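Local coordinates for protein botulinum neurotoxin type C1 (Clostridium botulinum, PDB 3R4S) that binds gangliosides through the receptor-binding part of its heavy chain, an interaction on which cell entry of the toxin depends, at residues A[12-17]-A[63-68]; A[114-119]-A[132-137]; A[121-126]-A[175-180]. All blocks are in the same frame, centred on the assembly; numbering follows the deposited sequence.

From the N terminus, contact 1 comes first. Its segments 12-17 and 63-68 lie on the two facing sheets of the N-terminal half, and it closes before the others open. Contact 2 then joins the two strands of the hairpin formed by 116-124 and 127-134. Contact 3 opens on the first strand of that hairpin, at 121-126, before contact 2 has closed at 132-137. It closes later, at the loop 175-180. Contacts 2 and 3 therefore cross along the chain and share strand 116-124. Contact 1 ties sheet to sheet, contact 2 pairs strands within one sheet, and contact 3 fastens a loop to a strand end.

Contact 1 (A[12-17]-A[63-68]); sequences KILSLQ and VTQNEN
Leu14 and Leu16 meet Val63 between the two facing sheets, and this trio is the tightly packed part of the contact. Val63 divides its two methyls between the leucines. Its CG1 lies 3.9 Å from Leu14 CD1, and its CG2 lies 4.0 Å from Leu16 CD2. Each leucine side chain meets the valine at a slant. Leu14 has CG opposite the backbone N (chi1 174°), and Leu16 does the same. The two side chains therefore leave their strand in a similar way, and each offers one methyl to the valine. No hydrogen bond crosses between the segments. The nearest CA atoms, those of Leu14 and Gln65, are 8.0 Å apart. That spacing fits side-chain packing between layers and is too wide for strand pairing.

The other end is looser and more polar. Gln65 brings OE1 to 4.2 Å from Ile13 CD1 and to the same distance from Leu14 CB. These are only touches of an oxygen on apolar carbons. Its NE2 makes a weak hydrogen bond to Lys184 O, which gives the buried amide a polar partner. Beyond it the chain turns away towards solvent. Asn66 is the N-cap of helix 67-73. Its OD1 accepts a weak hydrogen bond from Asn68 N and another hydrogen bond from Ile69 N.

Ile13 and Leu14 both face Ile215 in a classic beta bulge, and both point towards segment 63-68. Strand 12-18 pairs with strand 207-216, while strand 60-64 pairs with strand 185-192. Phe188 touches both Leu16 and Val63, Ile186 touches Leu14 and Gln65, and Ile69 of helix 67-73 touches Ile13. The contact thus joins the two sheets of the concanavalin-like sandwich.

Contact 2 (A[114-119]-A[132-137]); sequences SNFLVF and NFSYDI
Asn115 and Tyr135 both carry CG between the backbone N and the carbonyl carbon (chi1 60° and 73°), and this brings their side chains together at the open end of the hairpin, away from its turn. Asn115 CB sits over one face of the tyrosine ring, 3.6 Å from the centroid of Tyr135, as a CH-pi contact. The amide goes on to the backbone. Asn115 ND2 donates to Tyr135 O at 2.9 Å, and the acceptor lies almost in the amide plane. Tyr135 N in turn donates to Asn115 O at 3.0 Å. Two bonds and a ring thus grip one asparagine. Ile137 crosses its side chain at about a right angle, with Ile137 CD1 3.6 Å from Asn115 CG.

Further along, regular antiparallel pairing takes over. Leu117 and Phe133 form the hydrogen-bonded pair. Leu117 N bonds to Phe133 O at 2.8 Å, and Phe133 N bonds to Leu117 O at 2.9 Å. Phe116, Val118, Asn132 and Ser134 share the face opposite to Leu117 and Phe133. There Phe116 leans over the partner strand. Asn132 ND2 meets the edge of its ring, 3.2 Å from Phe116 CD1, with ring and amide planes 88° apart. Ser134 CB lies obliquely to the same ring, 3.4 Å from Phe116 CE1. Val118 and Asn132 touch more loosely beside them.

Leu117 touches Ile110 and Ile112 of the neighbouring strand 108-113, while across the sandwich Ile162 meets Leu117 and Ile164 meets Phe133, both from strand 159-164 of the facing sheet. Trp89 meets the Tyr135 ring edge-to-face, and Tyr144 lies nearly parallel to it. Phe133 also touches Tyr365, which belongs to the C-terminal trefoil half, so this end of the sandwich lies against the other domain.

Contact 3 (A[121-126]-A[175-180]); sequences LKQNED and KELTGI
Gln123 and Ile180 bring their CA atoms to 4.5 Å, where the end of strand 116-124 meets a loop. The loop makes a type II beta turn from Leu177 to Ile180, closed by Ile180 N bonding to Leu177 O at 3.0 Å. Gly179 takes the third position with a positive phi of 93°. On the strand side, Gln123 and Asn124 both face Ser127 in a classic beta bulge. An Asx turn follows, in which Asn124 OD1 accepts from Asp126 N.

The Gln123 side chain reaches across fully extended, its CG anti to the backbone N (chi1 175°). Its NE2 donates to Thr178 O at 2.8 Å, with the acceptor in the amide plane and the bond nearly straight (164°). The donor is tilted out of the plane of that carbonyl. The other end of the amide, OE1, accepts from Ser127 OG, so both ends are engaged. The apolar part lies at Leu121. Leu121 CD1 and Leu177 CD1 are only 3.5 Å apart, tighter than usual contact, with the two side chains at about a right angle. Separately, Ile180 CG1 rests on a backbone carbonyl oxygen, 3.6 Å from Lys122 O.

Two waters complete the seam. One donates to Gln123 O and Gly179 O. The other accepts from Asn124 ND2 and donates to Thr178 O.

Ser106 OG is within hydrogen-bonding distance of both Lys122 O and Gln123 O, so its one proton is shared or goes to one of them. Phe182 packs on Leu121. Lys175 NZ hydrogen-bonds to Glu128 O on strand 127-134. The loop between strands 167-173 and 185-192, which belong to different sheets, is thus fastened to the tip of the 116-134 hairpin.

Contact 1 (A[12-17]-A[63-68])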
loop_
_atom_site.group_PDB
_atom_site.type_symbol
_atom_site.label_atom_id
_atom_site.label_comp_id
_atom_site.label_asym_id
_atom_site.label_seq_id
_atom_site.Cartn_x
_atom_site.Cartn_y
_atom_site.Cartn_z
ATOM N N LYS A 12 18.384 3.008 -18.667
ATOM C CA LYS A 12 18.513 3.327 -17.248
ATOM C C LYS A 12 19.859 3.979 -16.952
ATOM O O LYS A 12 20.901 3.427 -17.303
ATOM C CB LYS A 12 18.334 2.090 -16.373
ATOM C CG LYS A 12 18.216 2.450 -14.885
ATOM C CD LYS A 12 18.200 1.222 -13.995
ATOM C CE LYS A 12 17.034 0.351 -14.319
ATOM N NZ LYS A 12 17.076 -0.917 -13.537
ATOM N N ILE A 13 19.848 5.139 -16.292
ATOM C CA ILE A 13 21.103 5.862 -16.048
ATOM C C ILE A 13 21.417 6.047 -14.573
ATOM O O ILE A 13 22.475 6.558 -14.218
ATOM C CB ILE A 13 21.115 7.249 -16.720
ATOM C CG1 ILE A 13 19.956 8.099 -16.198
ATOM C CG2 ILE A 13 21.074 7.097 -18.235
ATOM C CD1 ILE A 13 20.164 9.596 -16.343
ATOM N N LEU A 14 20.484 5.640 -13.720
ATOM C CA LEU A 14 20.664 5.680 -12.266
ATOM C C LEU A 14 19.782 4.609 -11.679
ATOM O O LEU A 14 18.618 4.490 -12.051
ATOM C CB LEU A 14 20.270 7.042 -11.679
ATOM C CG LEU A 14 20.298 7.109 -10.157
ATOM C CD1 LEU A 14 21.745 6.927 -9.619
ATOM C CD2 LEU A 14 19.693 8.416 -9.651
ATOM N N SER A 15 20.342 3.807 -10.781
ATOM C CA SER A 15 19.592 2.715 -10.182
ATOM C C SER A 15 19.998 2.631 -8.718
ATOM O O SER A 15 20.874 1.839 -8.356
ATOM C CB SER A 15 19.903 1.390 -10.905
ATOM O OG SER A 15 19.025 0.359 -10.490
ATOM N N LEU A 16 19.391 3.477 -7.892
ATOM C CA LEU A 16 19.712 3.541 -6.467
ATOM C C LEU A 16 19.094 2.355 -5.744
ATOM O O LEU A 16 17.866 2.237 -5.653
ATOM C CB LEU A 16 19.220 4.851 -5.846
ATOM C CG LEU A 16 19.552 5.051 -4.363
ATOM C CD1 LEU A 16 21.069 5.071 -4.125
ATOM C CD2 LEU A 16 18.933 6.326 -3.834
ATOM N N GLN A 17 19.954 1.469 -5.246
ATOM C CA GLN A 17 19.515 0.243 -4.586
ATOM C C GLN A 17 20.341 -0.066 -3.350
ATOM O O GLN A 17 21.484 0.384 -3.217
ATOM C CB GLN A 17 19.586 -0.933 -5.556
ATOM C CG GLN A 17 18.604 -0.825 -6.702
ATOM C CD GLN A 17 18.664 -2.020 -7.628
ATOM O OE1 GLN A 17 19.697 -2.306 -8.226
ATOM N NE2 GLN A 17 17.551 -2.723 -7.756
ATOM N N VAL A 63 22.883 11.633 -3.708
ATOM C CA VAL A 63 23.362 10.967 -4.919
ATOM C C VAL A 63 24.025 12.008 -5.812
ATOM O O VAL A 63 23.412 13.030 -6.148
ATOM C CB VAL A 63 22.218 10.308 -5.707
ATOM C CG1 VAL A 63 22.753 9.636 -6.964
ATOM C CG2 VAL A 63 21.465 9.302 -4.836
ATOM N N THR A 64 25.279 11.762 -6.181
ATOM C CA THR A 64 25.999 12.660 -7.081
ATOM C C THR A 64 26.295 11.938 -8.382
ATOM O O THR A 64 27.148 11.049 -8.441
ATOM C CB THR A 64 27.295 13.185 -6.455
ATOM O OG1 THR A 64 26.986 13.827 -5.215
ATOM C CG2 THR A 64 27.983 14.189 -7.390
ATOM N N GLN A 65 25.570 12.318 -9.422
ATOM C CA GLN A 65 25.684 11.654 -10.711
ATOM C C GLN A 65 26.858 12.191 -11.503
ATOM O O GLN A 65 27.325 13.311 -11.280
ATOM C CB GLN A 65 24.415 11.864 -11.531
ATOM C CG GLN A 65 23.177 11.226 -10.921
ATOM C CD GLN A 65 21.922 11.634 -11.654
ATOM O OE1 GLN A 65 21.484 10.942 -12.571
ATOM N NE2 GLN A 65 21.350 12.785 -11.277
ATOM N N ASN A 66 27.321 11.375 -12.441
ATOM C CA ASN A 66 28.226 11.826 -13.479
ATOM C C ASN A 66 27.581 12.985 -14.248
ATOM O O ASN A 66 26.478 12.849 -14.768
ATOM C CB ASN A 66 28.521 10.641 -14.405
ATOM C CG ASN A 66 29.433 11.005 -15.535
ATOM O OD1 ASN A 66 29.065 11.784 -16.417
ATOM N ND2 ASN A 66 30.641 10.444 -15.523
ATOM N N GLU A 67 28.256 14.126 -14.324
ATOM C CA GLU A 67 27.633 15.312 -14.919
ATOM C C GLU A 67 27.356 15.171 -16.421
ATOM O O GLU A 67 26.448 15.809 -16.970
ATOM C CB GLU A 67 28.471 16.565 -14.653
ATOM C CG GLU A 67 29.781 16.612 -15.433
ATOM C CD GLU A 67 30.601 17.863 -15.124
ATOM O OE1 GLU A 67 30.229 18.617 -14.191
ATOM O OE2 GLU A 67 31.623 18.082 -15.809
ATOM N N ASN A 68 28.142 14.333 -17.085
ATOM C CA ASN A 68 27.977 14.123 -18.515
ATOM C C ASN A 68 26.747 13.278 -18.839
ATOM O O ASN A 68 26.023 13.556 -19.795
ATOM C CB ASN A 68 29.252 13.501 -19.091
ATOM C CG ASN A 68 30.463 14.402 -18.887
ATOM O OD1 ASN A 68 30.514 15.507 -19.428
ATOM N ND2 ASN A 68 31.418 13.956 -18.077
#

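Contact 2 (A[114-119]-A[132-137])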
loop_
_atom_site.group_PDB
_atom_site.type_symbol
_atom_site.label_atom_id
_atom_site.label_comp_id
_atom_site.label_asym_id
_atom_site.label_seq_id
_atom_site.Cartn_x
_atom_site.Cartn_y
_atom_site.Cartn_z
ATOM N N SER A 114 -0.255 18.696 2.273
ATOM C CA SER A 114 -1.618 18.195 2.433
ATOM C C SER A 114 -1.680 16.768 1.915
ATOM O O SER A 114 -0.878 15.922 2.315
ATOM C CB SER A 114 -2.625 19.073 1.679
ATOM O OG SER A 114 -2.622 20.388 2.197
ATOM N N ASN A 115 -2.609 16.515 1.000
ATOM C CA ASN A 115 -2.780 15.181 0.431
ATOM C C ASN A 115 -2.161 15.043 -0.961
ATOM O O ASN A 115 -2.544 14.154 -1.729
ATOM C CB ASN A 115 -4.269 14.789 0.408
ATOM C CG ASN A 115 -5.109 15.741 -0.422
ATOM O OD1 ASN A 115 -5.034 16.955 -0.252
ATOM N ND2 ASN A 115 -5.897 15.193 -1.345
ATOM N N PHE A 116 -1.193 15.914 -1.270
ATOM C CA PHE A 116 -0.570 15.975 -2.596
ATOM C C PHE A 116 0.895 15.541 -2.572
ATOM O O PHE A 116 1.634 15.883 -1.654
ATOM C CB PHE A 116 -0.586 17.407 -3.165
ATOM C CG PHE A 116 -1.957 17.959 -3.424
ATOM C CD1 PHE A 116 -2.547 17.829 -4.667
ATOM C CD2 PHE A 116 -2.641 18.636 -2.430
ATOM C CE1 PHE A 116 -3.808 18.351 -4.916
ATOM C CE2 PHE A 116 -3.911 19.158 -2.670
ATOM C CZ PHE A 116 -4.494 19.013 -3.912
ATOM N N LEU A 117 1.306 14.794 -3.594
ATOM C CA LEU A 117 2.722 14.631 -3.891
ATOM C C LEU A 117 2.973 15.376 -5.196
ATOM O O LEU A 117 2.275 15.155 -6.189
ATOM C CB LEU A 117 3.140 13.160 -3.988
ATOM C CG LEU A 117 4.620 12.947 -4.374
ATOM C CD1 LEU A 117 5.237 11.784 -3.637
ATOM C CD2 LEU A 117 4.769 12.733 -5.872
ATOM N N VAL A 118 3.952 16.278 -5.179
ATOM C CA VAL A 118 4.148 17.207 -6.284
ATOM C C VAL A 118 5.506 17.023 -6.965
ATOM O O VAL A 118 6.539 16.994 -6.298
ATOM C CB VAL A 118 4.049 18.656 -5.780
ATOM C CG1 VAL A 118 4.121 19.628 -6.934
ATOM C CG2 VAL A 118 2.739 18.861 -4.997
ATOM N N PHE A 119 5.500 16.893 -8.288
ATOM C CA PHE A 119 6.734 16.933 -9.070
ATOM C C PHE A 119 6.852 18.286 -9.734
ATOM O O PHE A 119 5.894 18.771 -10.327
ATOM C CB PHE A 119 6.768 15.841 -10.144
ATOM C CG PHE A 119 7.970 15.934 -11.044
ATOM C CD1 PHE A 119 9.205 15.441 -10.627
ATOM C CD2 PHE A 119 7.870 16.526 -12.295
ATOM C CE1 PHE A 119 10.334 15.533 -11.453
ATOM C CE2 PHE A 119 8.984 16.628 -13.125
ATOM C CZ PHE A 119 10.224 16.135 -12.697
ATOM N N ASN A 132 0.870 16.815 -10.052
ATOM C CA ASN A 132 0.709 16.178 -8.755
ATOM C C ASN A 132 -0.203 14.964 -8.724
ATOM O O ASN A 132 -1.020 14.735 -9.616
ATOM C CB ASN A 132 0.234 17.195 -7.727
ATOM C CG ASN A 132 -1.181 17.658 -7.992
ATOM O OD1 ASN A 132 -1.402 18.774 -8.467
ATOM N ND2 ASN A 132 -2.147 16.800 -7.702
ATOM N N PHE A 133 -0.018 14.172 -7.681
ATOM C CA PHE A 133 -0.927 13.109 -7.322
ATOM C C PHE A 133 -1.597 13.608 -6.057
ATOM O O PHE A 133 -0.924 14.150 -5.177
ATOM C CB PHE A 133 -0.136 11.821 -7.037
ATOM C CG PHE A 133 -0.854 10.837 -6.153
ATOM C CD1 PHE A 133 -2.164 10.464 -6.422
ATOM C CD2 PHE A 133 -0.210 10.274 -5.055
ATOM C CE1 PHE A 133 -2.833 9.552 -5.610
ATOM C CE2 PHE A 133 -0.865 9.360 -4.235
ATOM C CZ PHE A 133 -2.182 8.993 -4.514
ATOM N N SER A 134 -2.915 13.465 -5.965
ATOM C CA SER A 134 -3.604 13.760 -4.705
ATOM C C SER A 134 -4.397 12.532 -4.290
ATOM O O SER A 134 -5.106 11.939 -5.096
ATOM C CB SER A 134 -4.520 14.986 -4.816
ATOM O OG SER A 134 -5.482 14.810 -5.843
ATOM N N TYR A 135 -4.254 12.129 -3.035
ATOM C CA TYR A 135 -4.949 10.932 -2.590
ATOM C C TYR A 135 -6.386 11.275 -2.158
ATOM O O TYR A 135 -6.695 12.445 -1.907
ATOM C CB TYR A 135 -4.146 10.182 -1.517
ATOM C CG TYR A 135 -4.095 10.800 -0.127
ATOM C CD1 TYR A 135 -5.209 10.773 0.703
ATOM C CD2 TYR A 135 -2.912 11.347 0.381
ATOM C CE1 TYR A 135 -5.166 11.296 1.980
ATOM C CE2 TYR A 135 -2.858 11.880 1.671
ATOM C CZ TYR A 135 -3.998 11.846 2.464
ATOM O OH TYR A 135 -3.977 12.358 3.744
ATOM N N ASP A 136 -7.255 10.266 -2.120
ATOM C CA ASP A 136 -8.668 10.457 -1.772
ATOM C C ASP A 136 -8.815 10.568 -0.265
ATOM O O ASP A 136 -8.729 9.568 0.441
ATOM C CB ASP A 136 -9.502 9.278 -2.279
ATOM C CG ASP A 136 -11.002 9.444 -2.002
ATOM O OD1 ASP A 136 -11.383 10.188 -1.074
ATOM O OD2 ASP A 136 -11.807 8.822 -2.723
ATOM N N ILE A 137 -9.036 11.789 0.217
ATOM C CA ILE A 137 -9.098 12.067 1.649
ATOM C C ILE A 137 -10.216 11.297 2.353
ATOM O O ILE A 137 -10.023 10.760 3.442
ATOM C CB ILE A 137 -9.256 13.581 1.922
ATOM C CG1 ILE A 137 -8.017 14.340 1.434
ATOM C CG2 ILE A 137 -9.473 13.841 3.408
ATOM C CD1 ILE A 137 -8.099 15.844 1.607
#

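Contact 3 (A[121-126]-A[175-180])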
loop_
_atom_site.group_PDB
_atom_site.type_symbol
_atom_site.label_atom_id
_atom_site.label_comp_id
_atom_site.label_asym_id
_atom_site.label_seq_id
_atom_site.Cartn_x
_atom_site.Cartn_y
_atom_site.Cartn_z
ATOM N N LEU A 121 9.297 20.909 -12.243
ATOM C CA LEU A 121 10.433 21.396 -13.019
ATOM C C LEU A 121 10.646 22.852 -12.621
ATOM O O LEU A 121 9.724 23.665 -12.724
ATOM C CB LEU A 121 10.161 21.298 -14.518
ATOM C CG LEU A 121 10.224 19.906 -15.157
ATOM C CD1 LEU A 121 10.028 20.020 -16.651
ATOM C CD2 LEU A 121 11.542 19.204 -14.862
ATOM N N LYS A 122 11.837 23.181 -12.135
ATOM C CA LYS A 122 12.125 24.558 -11.761
ATOM C C LYS A 122 13.023 25.217 -12.802
ATOM O O LYS A 122 14.216 24.913 -12.896
ATOM C CB LYS A 122 12.770 24.633 -10.380
ATOM C CG LYS A 122 12.947 26.062 -9.875
ATOM C CD LYS A 122 13.673 26.089 -8.543
ATOM C CE LYS A 122 13.789 27.503 -7.988
ATOM N NZ LYS A 122 12.664 27.819 -7.094
ATOM N N GLN A 123 12.437 26.107 -13.598
ATOM C CA GLN A 123 13.181 26.770 -14.660
ATOM C C GLN A 123 14.174 27.770 -14.094
ATOM O O GLN A 123 15.343 27.775 -14.467
ATOM C CB GLN A 123 12.234 27.464 -15.636
ATOM C CG GLN A 123 12.951 28.273 -16.698
ATOM C CD GLN A 123 11.989 28.971 -17.644
ATOM O OE1 GLN A 123 10.803 29.100 -17.354
ATOM N NE2 GLN A 123 12.499 29.415 -18.787
ATOM N N ASN A 124 13.695 28.619 -13.193
ATOM C CA ASN A 124 14.526 29.633 -12.556
ATOM C C ASN A 124 13.779 30.088 -11.311
ATOM O O ASN A 124 12.733 29.522 -10.987
ATOM C CB ASN A 124 14.781 30.809 -13.511
ATOM C CG ASN A 124 13.495 31.384 -14.076
ATOM O OD1 ASN A 124 12.565 31.700 -13.327
ATOM N ND2 ASN A 124 13.424 31.499 -15.402
ATOM N N GLU A 125 14.283 31.102 -10.610
ATOM C CA GLU A 125 13.645 31.495 -9.352
ATOM C C GLU A 125 12.238 32.047 -9.519
ATOM O O GLU A 125 11.509 32.176 -8.541
ATOM C CB GLU A 125 14.517 32.458 -8.534
ATOM C CG GLU A 125 15.028 33.686 -9.280
ATOM C CD GLU A 125 15.745 34.672 -8.345
ATOM O OE1 GLU A 125 16.729 35.319 -8.780
ATOM O OE2 GLU A 125 15.326 34.790 -7.168
ATOM N N ASP A 126 11.843 32.361 -10.748
ATOM C CA ASP A 126 10.535 32.973 -10.965
ATOM C C ASP A 126 9.570 32.115 -11.777
ATOM O O ASP A 126 8.437 32.524 -12.026
ATOM C CB ASP A 126 10.696 34.337 -11.650
ATOM C CG ASP A 126 11.443 35.342 -10.783
ATOM O OD1 ASP A 126 11.223 35.357 -9.549
ATOM O OD2 ASP A 126 12.249 36.119 -11.339
ATOM N N LYS A 175 5.763 23.645 -20.981
ATOM C CA LYS A 175 5.930 24.987 -21.531
ATOM C C LYS A 175 7.398 25.214 -21.880
ATOM O O LYS A 175 8.252 24.389 -21.565
ATOM C CB LYS A 175 5.446 26.041 -20.535
ATOM C CG LYS A 175 6.374 26.249 -19.338
ATOM C CD LYS A 175 5.725 27.154 -18.291
ATOM C CE LYS A 175 6.759 27.721 -17.313
ATOM N NZ LYS A 175 6.117 28.463 -16.186
ATOM N N GLU A 176 7.692 26.321 -22.549
ATOM C CA GLU A 176 9.071 26.655 -22.869
ATOM C C GLU A 176 9.847 26.860 -21.567
ATOM O O GLU A 176 9.479 27.688 -20.732
ATOM C CB GLU A 176 9.130 27.914 -23.735
ATOM C CG GLU A 176 10.398 28.025 -24.577
ATOM C CD GLU A 176 10.342 29.176 -25.572
ATOM O OE1 GLU A 176 10.831 29.003 -26.713
ATOM O OE2 GLU A 176 9.805 30.251 -25.217
ATOM N N LEU A 177 10.905 26.085 -21.376
ATOM C CA LEU A 177 11.671 26.179 -20.136
ATOM C C LEU A 177 13.112 26.555 -20.436
ATOM O O LEU A 177 14.049 25.977 -19.884
ATOM C CB LEU A 177 11.606 24.862 -19.362
ATOM C CG LEU A 177 10.220 24.452 -18.871
ATOM C CD1 LEU A 177 10.261 23.018 -18.372
ATOM C CD2 LEU A 177 9.716 25.394 -17.775
ATOM N N THR A 178 13.274 27.536 -21.319
ATOM C CA THR A 178 14.592 27.940 -21.803
ATOM C C THR A 178 15.499 28.363 -20.653
ATOM O O THR A 178 15.126 29.196 -19.818
ATOM C CB THR A 178 14.493 29.103 -22.813
ATOM O OG1 THR A 178 13.433 28.849 -23.745
ATOM C CG2 THR A 178 15.819 29.267 -23.568
ATOM N N GLY A 179 16.688 27.772 -20.604
ATOM C CA GLY A 179 17.635 28.081 -19.550
ATOM C C GLY A 179 17.561 27.162 -18.346
ATOM O O GLY A 179 18.381 27.278 -17.430
ATOM N N ILE A 180 16.590 26.252 -18.318
ATOM C CA ILE A 180 16.545 25.301 -17.212
ATOM C C ILE A 180 17.869 24.535 -17.180
ATOM O O ILE A 180 18.439 24.198 -18.217
ATOM C CB ILE A 180 15.342 24.319 -17.287
ATOM C CG1 ILE A 180 15.287 23.443 -16.024
ATOM C CG2 ILE A 180 15.421 23.459 -18.531
ATOM C CD1 ILE A 180 13.988 22.704 -15.841
HETATM O O HOH W 1 17.913 28.909 -14.862
HETATM O O HOH W 2 15.606 30.699 -17.284
#